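Iminosuccinate reductase (PDB 6RQA) catalyses the NADH-dependent reduction of iminosuccinate to L-aspartate, which regenerates the amino donor for the first step of the beta-hydroxyaspartate cycle. Local coordinates at residues A[51-56]-A[288-293]; A[138-143]-A[234-239]; A[240-245]-A[271-276]; A[260-265]-A[309-314]. All blocks are in the same frame, centred on the assembly; numbering follows the deposited sequence.

Contact 1: residues A[51-56]-A[288-293]; sequences ARRKAY and VGELGA
Ala51 lays its methyl group on the backbone of Gly292, with CB 3.4 Å from the carbonyl C of that glycine. Ala51 closes helix 36-51, and Arg53 just beyond it has a positive phi, the mark of a Schellman motif at the C-terminal end of a helix. The turn leads into strand 55-64, outermost within this chain in the mixed sheet, whereas 288-293 comprises the last strand of the parallel sheet and the first residues of helix 291-295. The contact therefore joins the end of a helix to the edge of the nucleotide-binding sheet, near the protein surface.

The CA atoms of Ala51 and Gly292 lie 5.0 Å apart, and Gly292 meets the methyl with backbone atoms alone. The methyl groups of Ala51 and Ala293 also meet, CB to CB at 4.5 Å.

Beside this apolar patch runs a salt bridge. Arg53 bends at chi2 (-56°), which turns its guanidinium back toward the helix end, while Glu290 reaches out from the opposite direction with its chain extended beyond CG. The guanidinium and carboxylate planes are 30° apart, so the pairing is not coplanar. A single bent hydrogen bond runs from Arg53 NH2 to the syn lone pair of Glu290 OE2, which is tilted out of the guanidinium plane, at 3.3 Å with an N-H...O angle of 138°.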
# COMPACT_ATOMS: atom_id res chain seq x y z
N ALA A 51 -14.85 15.53 -7.53
CA ALA A 51 -15.81 15.81 -8.59
C ALA A 51 -15.16 16.62 -9.71
O ALA A 51 -15.44 16.38 -10.89
CB ALA A 51 -17.01 16.56 -8.03
N ARG A 52 -14.30 17.57 -9.36
CA ARG A 52 -13.59 18.37 -10.35
C ARG A 52 -12.37 17.65 -10.93
O ARG A 52 -11.64 18.25 -11.71
CB ARG A 52 -13.15 19.70 -9.74
CG ARG A 52 -14.29 20.58 -9.26
CD ARG A 52 -13.81 21.99 -8.95
NE ARG A 52 -14.05 22.38 -7.57
CZ ARG A 52 -15.11 23.06 -7.15
NH1 ARG A 52 -16.04 23.44 -8.02
NH2 ARG A 52 -15.25 23.37 -5.87
N ARG A 53 -12.15 16.39 -10.54
CA ARG A 53 -11.05 15.57 -11.05
C ARG A 53 -9.69 16.19 -10.73
O ARG A 53 -8.72 16.01 -11.48
CB ARG A 53 -11.18 15.33 -12.56
CG ARG A 53 -12.46 14.59 -12.95
CD ARG A 53 -12.57 13.27 -12.20
NE ARG A 53 -13.78 12.53 -12.57
CZ ARG A 53 -14.92 12.58 -11.90
NH1 ARG A 53 -15.02 13.32 -10.81
NH2 ARG A 53 -15.96 11.87 -12.31
N LYS A 54 -9.60 16.91 -9.62
CA LYS A 54 -8.33 17.40 -9.11
C LYS A 54 -7.72 16.48 -8.07
O LYS A 54 -6.67 16.80 -7.50
CB LYS A 54 -8.49 18.81 -8.51
CG LYS A 54 -8.16 19.94 -9.46
CD LYS A 54 -9.08 19.96 -10.67
CE LYS A 54 -8.74 21.11 -11.61
NZ LYS A 54 -9.64 21.14 -12.79
N ALA A 55 -8.35 15.33 -7.82
CA ALA A 55 -7.88 14.37 -6.83
C ALA A 55 -8.52 13.03 -7.14
O ALA A 55 -9.60 12.96 -7.72
CB ALA A 55 -8.23 14.82 -5.40
N TYR A 56 -7.83 11.96 -6.75
CA TYR A 56 -8.34 10.62 -7.01
C TYR A 56 -7.72 9.64 -6.02
O TYR A 56 -6.67 9.91 -5.43
CB TYR A 56 -8.05 10.18 -8.45
CG TYR A 56 -6.63 9.71 -8.69
CD1 TYR A 56 -5.60 10.63 -8.82
CD2 TYR A 56 -6.33 8.36 -8.81
CE1 TYR A 56 -4.30 10.21 -9.05
CE2 TYR A 56 -5.04 7.94 -9.04
CZ TYR A 56 -4.03 8.86 -9.16
OH TYR A 56 -2.74 8.43 -9.39
N VAL A 288 -25.82 5.69 -10.29
CA VAL A 288 -25.21 6.00 -9.00
C VAL A 288 -24.45 7.31 -9.15
O VAL A 288 -23.43 7.37 -9.84
CB VAL A 288 -24.30 4.86 -8.53
CG1 VAL A 288 -23.62 5.24 -7.22
CG2 VAL A 288 -25.10 3.58 -8.37
N GLY A 289 -24.94 8.36 -8.50
CA GLY A 289 -24.33 9.67 -8.59
C GLY A 289 -23.15 9.84 -7.66
O GLY A 289 -22.73 8.93 -6.95
N GLU A 290 -22.60 11.05 -7.67
CA GLU A 290 -21.46 11.41 -6.85
C GLU A 290 -21.85 12.56 -5.93
O GLU A 290 -22.34 13.59 -6.40
CB GLU A 290 -20.25 11.82 -7.71
CG GLU A 290 -19.77 10.73 -8.65
CD GLU A 290 -18.61 11.19 -9.51
OE1 GLU A 290 -18.12 12.32 -9.30
OE2 GLU A 290 -18.17 10.42 -10.39
N LEU A 291 -21.64 12.38 -4.63
CA LEU A 291 -21.93 13.44 -3.67
C LEU A 291 -21.09 14.68 -3.95
O LEU A 291 -21.56 15.81 -3.79
CB LEU A 291 -21.71 12.95 -2.24
CG LEU A 291 -21.91 14.00 -1.15
CD1 LEU A 291 -23.34 14.50 -1.14
CD2 LEU A 291 -21.52 13.46 0.21
N GLY A 292 -19.84 14.48 -4.38
CA GLY A 292 -18.98 15.61 -4.67
C GLY A 292 -19.50 16.50 -5.78
O GLY A 292 -19.28 17.72 -5.76
N ALA A 293 -20.19 15.91 -6.76
CA ALA A 293 -20.76 16.72 -7.83
C ALA A 293 -21.83 17.66 -7.30
O ALA A 293 -22.04 18.75 -7.86
CB ALA A 293 -21.34 15.81 -8.92

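Contact 2: residues A[138-143]-A[234-239]; sequences VSIKYL and PTHIAA
Helix 138-143 and strand 235-239 run nearly antiparallel, their short axes at 160° and 9.1 Å apart at the closest approach. That separation leaves room for one layer of side chains between the backbones. The CA atoms come nearest at two places, 6.6 Å between Leu143 and His236 and 7.2 Å between Ser139 and Ala238.

His236 fills most of the gap. Its CG stands anti to the backbone N (chi1 169°), which carries the imidazole out from the strand toward the helix. There NE2 donates to Ser139 OG at 3.1 Å, and the oxygen sits close to the ring plane, so the bond is made at the ring edge. Ser139 OG is also hydrogen-bonded to Ser136 O, one turn earlier in the helix. Such a helix packed along a strand of a parallel sheet is the layering of the Rossmann-type nucleotide-binding domain in the ornithine cyclodeaminase/mu-crystallin family; here the C-terminal part of helix 125-143 covers a central strand.

One face of the imidazole receives Leu143: CB lies 4.0 Å from the ring centroid and 23° off the normal, a CH-pi contact displaced toward the rim. The delta branch CD1 of Leu143 reaches His236 CE1 at 3.8 Å. The Ile140 and His236 side chains cross at about a right angle, with Ile140 CG1 4.1 Å from His236 CD2. On the other nitrogen, ND1 is hydrogen-bonded to Thr308 OG1 of the adjoining strand 307-311, so both nitrogens of this buried ring have partners that fix its rotation. Farther along the strand, the Ala238 methyl packs against Ser139 OG.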
# COMPACT_ATOMS: atom_id res chain seq x y z
N VAL A 138 -21.49 15.87 5.37
CA VAL A 138 -21.49 16.58 4.09
C VAL A 138 -22.72 16.20 3.27
O VAL A 138 -23.39 17.06 2.69
CB VAL A 138 -20.19 16.29 3.31
CG1 VAL A 138 -20.27 16.85 1.90
CG2 VAL A 138 -18.99 16.88 4.05
N SER A 139 -23.05 14.91 3.23
CA SER A 139 -24.25 14.47 2.53
C SER A 139 -25.51 15.07 3.15
O SER A 139 -26.47 15.36 2.44
CB SER A 139 -24.34 12.95 2.52
OG SER A 139 -24.64 12.45 3.81
N ILE A 140 -25.52 15.25 4.47
CA ILE A 140 -26.66 15.87 5.13
C ILE A 140 -26.80 17.32 4.68
O ILE A 140 -27.89 17.77 4.30
CB ILE A 140 -26.53 15.77 6.66
CG1 ILE A 140 -26.65 14.31 7.11
CG2 ILE A 140 -27.57 16.63 7.35
CD1 ILE A 140 -26.49 14.12 8.60
N LYS A 141 -25.70 18.07 4.70
CA LYS A 141 -25.76 19.48 4.33
C LYS A 141 -26.28 19.69 2.91
O LYS A 141 -26.96 20.68 2.63
CB LYS A 141 -24.38 20.12 4.48
CG LYS A 141 -24.33 21.60 4.12
CD LYS A 141 -22.90 22.12 4.13
CE LYS A 141 -22.83 23.56 3.66
NZ LYS A 141 -21.43 24.07 3.64
N TYR A 142 -25.99 18.75 2.00
CA TYR A 142 -26.32 18.93 0.59
C TYR A 142 -27.50 18.09 0.11
O TYR A 142 -27.97 18.31 -1.01
CB TYR A 142 -25.10 18.61 -0.29
CG TYR A 142 -24.00 19.66 -0.21
CD1 TYR A 142 -24.05 20.80 -0.99
CD2 TYR A 142 -22.92 19.49 0.64
CE1 TYR A 142 -23.06 21.76 -0.92
CE2 TYR A 142 -21.92 20.44 0.72
CZ TYR A 142 -21.99 21.58 -0.07
OH TYR A 142 -21.00 22.53 0.00
N LEU A 143 -28.01 17.16 0.92
CA LEU A 143 -29.09 16.28 0.48
C LEU A 143 -30.25 16.14 1.45
O LEU A 143 -31.28 15.58 1.06
CB LEU A 143 -28.54 14.87 0.17
CG LEU A 143 -27.42 14.77 -0.87
CD1 LEU A 143 -26.87 13.36 -0.91
CD2 LEU A 143 -27.91 15.20 -2.24
N PRO A 234 -40.37 12.50 2.80
CA PRO A 234 -39.01 12.94 2.44
C PRO A 234 -38.00 12.47 3.48
O PRO A 234 -38.15 12.71 4.68
CB PRO A 234 -39.12 14.46 2.41
CG PRO A 234 -40.58 14.74 2.20
CD PRO A 234 -41.30 13.64 2.92
N THR A 235 -36.95 11.79 3.00
CA THR A 235 -35.96 11.19 3.87
C THR A 235 -34.62 11.13 3.16
O THR A 235 -34.55 10.79 1.98
CB THR A 235 -36.38 9.78 4.30
OG1 THR A 235 -37.63 9.84 5.00
CG2 THR A 235 -35.33 9.15 5.21
N HIS A 236 -33.56 11.48 3.88
CA HIS A 236 -32.19 11.27 3.43
C HIS A 236 -31.55 10.18 4.28
O HIS A 236 -31.55 10.26 5.51
CB HIS A 236 -31.36 12.55 3.51
CG HIS A 236 -29.90 12.33 3.31
ND1 HIS A 236 -29.38 11.78 2.16
CD2 HIS A 236 -28.84 12.59 4.12
CE1 HIS A 236 -28.06 11.70 2.27
NE2 HIS A 236 -27.71 12.19 3.44
N ILE A 237 -30.99 9.16 3.62
CA ILE A 237 -30.41 8.01 4.29
C ILE A 237 -28.91 8.03 4.03
O ILE A 237 -28.46 7.87 2.89
CB ILE A 237 -31.03 6.69 3.81
CG1 ILE A 237 -32.56 6.75 3.93
CG2 ILE A 237 -30.48 5.53 4.62
CD1 ILE A 237 -33.26 5.52 3.39
N ALA A 238 -28.12 8.23 5.09
CA ALA A 238 -26.67 8.20 5.01
C ALA A 238 -26.21 6.80 5.42
O ALA A 238 -25.99 6.53 6.60
CB ALA A 238 -26.04 9.28 5.88
N ALA A 239 -26.09 5.91 4.44
CA ALA A 239 -25.67 4.54 4.68
C ALA A 239 -24.15 4.49 4.77
O ALA A 239 -23.46 4.64 3.76
CB ALA A 239 -26.19 3.62 3.58

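Contact 3: residues A[240-245]-A[271-276]; sequences MGTDTK and IGECQH. With NAD (nicotinamide-adenine-dinucleotide), chain C.
Thr242 and Glu273 meet through their torsions: with chi1 at -59°, the threonine hydroxyl stands beside its backbone N while CG2 stands anti to it, and Glu273 bends at chi2 (60°) to bring its carboxylate across. Thr242 OG1 donates to Glu273 OE2 at 2.5 Å, on the syn side but tilted out of the carboxylate plane. A water accepts from Thr242 N and lies near OE2, probably donating to it.

Thr242 CG2 lies 3.4 Å from both Ile271 O and Gly272 O. Gln275 NE2 donates to Thr244 O across the contact at 3.2 Å, from above the carbonyl plane, and to Gly272 O within its own turn at 2.8 Å, both close to its amide plane.

Loop 240-245 forms part of the NAD site. Met240 O accepts from the carboxamide N7N at 2.7 Å, Gly241 O takes a bond from O3D of the nicotinamide ribose, and Asp243 OD2 accepts from its O2D at 2.7 Å. Lys247 forms a salt bridge with Asp243 OD1.

The loop follows strand 235-239 at the carboxyl ends of the parallel strands, and 271-276 links helix 265-270 to helix 275-279. Strand 248-250 flanks both, its Glu249 and Leu250 amides bonding to the Glu273 carboxylate.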
# COMPACT_ATOMS: atom_id res chain seq x y z
N MET A 240 -23.63 4.27 5.97
CA MET A 240 -22.20 4.30 6.21
C MET A 240 -21.61 2.96 6.63
O MET A 240 -20.38 2.84 6.66
CB MET A 240 -21.86 5.35 7.29
CG MET A 240 -22.49 6.71 7.06
SD MET A 240 -21.90 7.52 5.57
CE MET A 240 -20.16 7.69 5.95
N GLY A 241 -22.43 1.97 6.95
CA GLY A 241 -21.94 0.73 7.51
C GLY A 241 -21.35 -0.25 6.51
O GLY A 241 -20.32 -0.88 6.80
N THR A 242 -21.97 -0.38 5.34
CA THR A 242 -21.56 -1.39 4.37
C THR A 242 -20.32 -0.90 3.62
O THR A 242 -20.40 0.00 2.79
CB THR A 242 -22.70 -1.68 3.39
OG1 THR A 242 -23.84 -2.16 4.12
CG2 THR A 242 -22.27 -2.74 2.39
N ASP A 243 -19.17 -1.51 3.93
CA ASP A 243 -17.91 -1.20 3.25
C ASP A 243 -17.18 -2.47 2.83
O ASP A 243 -15.97 -2.43 2.59
CB ASP A 243 -17.01 -0.35 4.15
CG ASP A 243 -16.69 -1.02 5.47
OD1 ASP A 243 -17.27 -2.09 5.76
OD2 ASP A 243 -15.86 -0.47 6.22
N THR A 244 -17.89 -3.59 2.73
CA THR A 244 -17.28 -4.88 2.43
C THR A 244 -18.27 -5.70 1.62
O THR A 244 -19.47 -5.68 1.89
CB THR A 244 -16.89 -5.62 3.71
OG1 THR A 244 -15.88 -4.87 4.41
CG2 THR A 244 -16.35 -7.01 3.41
N LYS A 245 -17.76 -6.42 0.62
CA LYS A 245 -18.58 -7.32 -0.17
C LYS A 245 -19.21 -8.38 0.74
O LYS A 245 -18.49 -9.19 1.34
CB LYS A 245 -17.75 -7.99 -1.27
CG LYS A 245 -18.57 -8.79 -2.27
CD LYS A 245 -17.67 -9.50 -3.28
CE LYS A 245 -16.80 -8.52 -4.05
NZ LYS A 245 -17.62 -7.55 -4.85
N ILE A 271 -18.45 -2.98 -3.04
CA ILE A 271 -18.41 -3.19 -1.60
C ILE A 271 -19.40 -2.31 -0.84
O ILE A 271 -19.61 -2.55 0.36
CB ILE A 271 -16.99 -2.97 -1.04
CG1 ILE A 271 -16.50 -1.56 -1.36
CG2 ILE A 271 -16.03 -4.01 -1.60
CD1 ILE A 271 -15.13 -1.24 -0.79
N GLY A 272 -20.01 -1.33 -1.49
CA GLY A 272 -20.95 -0.44 -0.84
C GLY A 272 -22.33 -1.05 -0.71
O GLY A 272 -22.56 -2.23 -0.95
N GLU A 273 -23.28 -0.19 -0.31
CA GLU A 273 -24.65 -0.65 -0.12
C GLU A 273 -25.33 -0.99 -1.44
O GLU A 273 -26.22 -1.84 -1.48
CB GLU A 273 -25.45 0.41 0.64
CG GLU A 273 -26.81 -0.05 1.14
CD GLU A 273 -26.72 -1.23 2.09
OE1 GLU A 273 -27.45 -2.22 1.89
OE2 GLU A 273 -25.90 -1.17 3.04
N CYS A 274 -24.91 -0.35 -2.53
CA CYS A 274 -25.49 -0.59 -3.84
C CYS A 274 -25.10 -1.94 -4.43
O CYS A 274 -25.61 -2.30 -5.50
CB CYS A 274 -25.10 0.52 -4.81
SG CYS A 274 -25.60 2.18 -4.29
N GLN A 275 -24.20 -2.70 -3.79
CA GLN A 275 -23.74 -3.96 -4.35
C GLN A 275 -24.87 -4.97 -4.52
O GLN A 275 -24.76 -5.86 -5.36
CB GLN A 275 -22.65 -4.56 -3.46
CG GLN A 275 -23.14 -5.09 -2.13
CD GLN A 275 -22.03 -5.63 -1.26
OE1 GLN A 275 -21.66 -6.80 -1.36
NE2 GLN A 275 -21.48 -4.78 -0.40
N HIS A 276 -25.94 -4.85 -3.74
CA HIS A 276 -27.04 -5.81 -3.80
C HIS A 276 -28.08 -5.42 -4.84
O HIS A 276 -28.60 -6.29 -5.55
CB HIS A 276 -27.68 -5.96 -2.43
CG HIS A 276 -26.70 -6.27 -1.34
ND1 HIS A 276 -26.21 -7.54 -1.12
CD2 HIS A 276 -26.10 -5.47 -0.42
CE1 HIS A 276 -25.36 -7.51 -0.11
NE2 HIS A 276 -25.27 -6.27 0.33
PA NAD C . -19.05 -1.60 16.13
O1A NAD C . -18.90 -3.09 16.03
O2A NAD C . -18.66 -0.64 17.21
O5B NAD C . -20.78 -1.54 16.24
C5B NAD C . -21.28 -2.45 15.35
C4B NAD C . -22.78 -2.37 15.36
O4B NAD C . -23.27 -3.19 14.32
C3B NAD C . -23.21 -3.00 16.68
O3B NAD C . -23.28 -1.94 17.58
C2B NAD C . -24.59 -3.57 16.32
O2B NAD C . -25.60 -2.62 16.46
C1B NAD C . -24.44 -3.87 14.78
N9A NAD C . -24.20 -5.30 14.54
C8A NAD C . -23.15 -6.13 14.98
N7A NAD C . -23.28 -7.39 14.55
C5A NAD C . -24.46 -7.38 13.78
C6A NAD C . -25.14 -8.39 13.05
N6A NAD C . -24.63 -9.66 13.03
N1A NAD C . -26.30 -8.10 12.38
C2A NAD C . -26.74 -6.81 12.46
N3A NAD C . -26.21 -5.75 13.10
C4A NAD C . -25.05 -6.08 13.76
O3 NAD C . -18.63 -1.24 14.61
PN NAD C . -18.21 0.27 14.37
O1N NAD C . -19.04 1.40 14.92
O2N NAD C . -16.73 0.12 14.30
O5D NAD C . -18.46 0.57 12.63
C5D NAD C . -19.56 -0.16 12.28
C4D NAD C . -19.59 -0.26 10.77
O4D NAD C . -19.06 0.96 10.22
C3D NAD C . -18.60 -1.40 10.38
O3D NAD C . -19.29 -2.21 9.50
C2D NAD C . -17.46 -0.64 9.67
O2D NAD C . -16.96 -1.27 8.54
C1D NAD C . -18.26 0.58 9.15
N1N NAD C . -17.30 1.72 8.87
C2N NAD C . -17.55 2.44 7.73
C3N NAD C . -16.72 3.51 7.40
C7N NAD C . -17.06 4.23 6.14
O7N NAD C . -16.40 5.18 5.74
N7N NAD C . -18.16 3.78 5.45
C4N NAD C . -15.65 3.83 8.23
C5N NAD C . -15.42 3.08 9.38
C6N NAD C . -16.26 2.01 9.70
O HOH W 1 -24.30 1.01 4.35

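Contact 4: residues A[260-265]-A[309-314]; sequences IFTDEV and IFDGTG. With NAD (nicotinamide-adenine-dinucleotide), chain C.
Part of the nicotinamide end of the NAD pocket is built here, where neighbouring parallel strands 260-262 and 309-311 of the Rossmann-type sheet run out into loops. Two backbone hydrogen bonds set the register: Phe261 N to Ile309 O at 2.8 Å, and Asp311 N to Phe261 O at 2.7 Å with an angle of 168°. Ile260 and Ile309 share one face of the sheet, Phe261 and Phe310 the other. The Phe310 ring reaches across until CE1 is 3.8 Å from Asp263 N.

Beyond the strands, Asp263 gathers the opposite loop. Its CG lies between the backbone N and the carbonyl carbon (chi1 45°), which turns the carboxylate toward 312-314. OD2 accepts from Thr313 N at 3.1 Å and Gly314 N at 3.0 Å, reached from opposite faces of the carboxylate plane. OD1 takes the Glu264 amide at 2.6 Å and lies 2.9 Å from Thr313 OG1, whose proton also has Gln267 OE1 within reach.

Gly312 O accepts from the carboxamide N7N of NAD at 2.7 Å, and Gly314 CA lies near O7N. The buried carboxylate, met by three backbone N-H groups, is probably stabilised as an anion; it holds the loop whose carbonyl receives the nicotinamide amide.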
# COMPACT_ATOMS: atom_id res chain seq x y z
N ILE A 260 -29.44 8.00 -5.75
CA ILE A 260 -28.26 7.48 -5.06
C ILE A 260 -27.07 8.38 -5.31
O ILE A 260 -26.81 8.82 -6.44
CB ILE A 260 -27.97 6.04 -5.53
CG1 ILE A 260 -29.17 5.13 -5.22
CG2 ILE A 260 -26.72 5.51 -4.86
CD1 ILE A 260 -29.02 3.73 -5.76
N PHE A 261 -26.32 8.66 -4.24
CA PHE A 261 -25.05 9.36 -4.31
C PHE A 261 -24.01 8.55 -3.55
O PHE A 261 -24.34 7.76 -2.66
CB PHE A 261 -25.15 10.78 -3.73
CG PHE A 261 -26.18 11.64 -4.41
CD1 PHE A 261 -27.50 11.63 -3.98
CD2 PHE A 261 -25.84 12.45 -5.47
CE1 PHE A 261 -28.45 12.42 -4.60
CE2 PHE A 261 -26.78 13.24 -6.10
CZ PHE A 261 -28.09 13.22 -5.66
N THR A 262 -22.74 8.76 -3.90
CA THR A 262 -21.66 8.01 -3.26
C THR A 262 -20.37 8.81 -3.37
O THR A 262 -20.31 9.86 -4.02
CB THR A 262 -21.49 6.63 -3.90
OG1 THR A 262 -20.56 5.86 -3.12
CG2 THR A 262 -20.95 6.76 -5.31
N ASP A 263 -19.33 8.30 -2.71
CA ASP A 263 -18.00 8.89 -2.78
C ASP A 263 -17.18 8.31 -3.93
O ASP A 263 -16.53 9.06 -4.66
CB ASP A 263 -17.27 8.68 -1.45
CG ASP A 263 -17.42 7.27 -0.90
OD1 ASP A 263 -17.83 6.37 -1.67
OD2 ASP A 263 -17.14 7.06 0.30
N GLU A 264 -17.20 6.99 -4.10
CA GLU A 264 -16.53 6.32 -5.20
C GLU A 264 -17.51 5.35 -5.83
O GLU A 264 -17.94 4.39 -5.18
CB GLU A 264 -15.27 5.59 -4.73
CG GLU A 264 -14.38 5.08 -5.85
CD GLU A 264 -13.71 6.21 -6.61
OE1 GLU A 264 -13.55 7.31 -6.05
OE2 GLU A 264 -13.33 5.99 -7.79
N VAL A 265 -17.88 5.60 -7.09
CA VAL A 265 -18.88 4.78 -7.76
C VAL A 265 -18.39 3.35 -7.93
O VAL A 265 -19.17 2.40 -7.88
CB VAL A 265 -19.28 5.41 -9.11
CG1 VAL A 265 -20.45 4.66 -9.73
CG2 VAL A 265 -19.62 6.88 -8.93
N ILE A 309 -30.08 8.69 -0.89
CA ILE A 309 -29.16 7.80 -0.20
C ILE A 309 -27.73 8.20 -0.55
O ILE A 309 -27.41 8.42 -1.72
CB ILE A 309 -29.40 6.32 -0.56
CG1 ILE A 309 -30.78 5.86 -0.09
CG2 ILE A 309 -28.32 5.43 0.05
CD1 ILE A 309 -31.08 4.41 -0.40
N PHE A 310 -26.88 8.30 0.47
CA PHE A 310 -25.45 8.48 0.29
C PHE A 310 -24.75 7.20 0.71
O PHE A 310 -24.79 6.82 1.88
CB PHE A 310 -24.92 9.67 1.09
CG PHE A 310 -23.42 9.71 1.18
CD1 PHE A 310 -22.66 9.91 0.04
CD2 PHE A 310 -22.78 9.55 2.39
CE1 PHE A 310 -21.28 9.94 0.11
CE2 PHE A 310 -21.40 9.59 2.47
CZ PHE A 310 -20.65 9.78 1.33
N ASP A 311 -24.10 6.54 -0.25
CA ASP A 311 -23.43 5.26 -0.01
C ASP A 311 -21.98 5.54 0.39
O ASP A 311 -21.06 5.52 -0.43
CB ASP A 311 -23.52 4.36 -1.23
CG ASP A 311 -23.09 2.94 -0.95
OD1 ASP A 311 -22.84 2.61 0.23
OD2 ASP A 311 -23.02 2.14 -1.91
N GLY A 312 -21.79 5.81 1.68
CA GLY A 312 -20.46 6.09 2.19
C GLY A 312 -19.63 4.84 2.38
O GLY A 312 -19.86 4.06 3.31
N THR A 313 -18.66 4.63 1.50
CA THR A 313 -17.79 3.46 1.57
C THR A 313 -16.43 3.75 2.19
O THR A 313 -15.80 2.82 2.72
CB THR A 313 -17.58 2.86 0.17
OG1 THR A 313 -16.88 3.80 -0.65
CG2 THR A 313 -18.92 2.53 -0.47
N GLY A 314 -15.97 4.99 2.13
CA GLY A 314 -14.67 5.34 2.67
C GLY A 314 -13.58 5.33 1.61
O GLY A 314 -13.31 4.29 1.01
PA NAD C . -19.05 -1.60 16.13
O1A NAD C . -18.90 -3.09 16.03
O2A NAD C . -18.66 -0.64 17.21
O5B NAD C . -20.78 -1.54 16.24
C5B NAD C . -21.28 -2.45 15.35
C4B NAD C . -22.78 -2.37 15.36
O4B NAD C . -23.27 -3.19 14.32
C3B NAD C . -23.21 -3.00 16.68
O3B NAD C . -23.28 -1.94 17.58
C2B NAD C . -24.59 -3.57 16.32
O2B NAD C . -25.60 -2.62 16.46
C1B NAD C . -24.44 -3.87 14.78
N9A NAD C . -24.20 -5.30 14.54
C8A NAD C . -23.15 -6.13 14.98
N7A NAD C . -23.28 -7.39 14.55
C5A NAD C . -24.46 -7.38 13.78
C6A NAD C . -25.14 -8.39 13.05
N6A NAD C . -24.63 -9.66 13.03
N1A NAD C . -26.30 -8.10 12.38
C2A NAD C . -26.74 -6.81 12.46
N3A NAD C . -26.21 -5.75 13.10
C4A NAD C . -25.05 -6.08 13.76
O3 NAD C . -18.63 -1.24 14.61
PN NAD C . -18.21 0.27 14.37
O1N NAD C . -19.04 1.40 14.92
O2N NAD C . -16.73 0.12 14.30
O5D NAD C . -18.46 0.57 12.63
C5D NAD C . -19.56 -0.16 12.28
C4D NAD C . -19.59 -0.26 10.77
O4D NAD C . -19.06 0.96 10.22
C3D NAD C . -18.60 -1.40 10.38
O3D NAD C . -19.29 -2.21 9.50
C2D NAD C . -17.46 -0.64 9.67
O2D NAD C . -16.96 -1.27 8.54
C1D NAD C . -18.26 0.58 9.15
N1N NAD C . -17.30 1.72 8.87
C2N NAD C . -17.55 2.44 7.73
C3N NAD C . -16.72 3.51 7.40
C7N NAD C . -17.06 4.23 6.14
O7N NAD C . -16.40 5.18 5.74
N7N NAD C . -18.16 3.78 5.45
C4N NAD C . -15.65 3.83 8.23
C5N NAD C . -15.42 3.08 9.38
C6N NAD C . -16.26 2.01 9.70

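Overall arrangement
Contacts 1, 2 and 4 meet on one parallel sheet, while contact 3 lies beyond the carboxyl ends of its strands. Contact 4 is central: Ile237 O and Ala239 O of contact 2 bond to Phe310 N and Gly312 N, each at 2.9 Å, and on its other flank Gly289 N and Leu291 N of contact 1 pair with Ile260 O and Thr262 O. Leu291 CD2 packs against Ser139 CB at 3.7 Å, joining contacts 1 and 2. The centres of contacts 3 and 4 are about 9 Å apart; the Asp311 carboxylate joins them, OD1 accepting from Glu273 N and OD2 from Cys274 N. Met240 O and Gly312 O both receive the NAD carboxamide nitrogen.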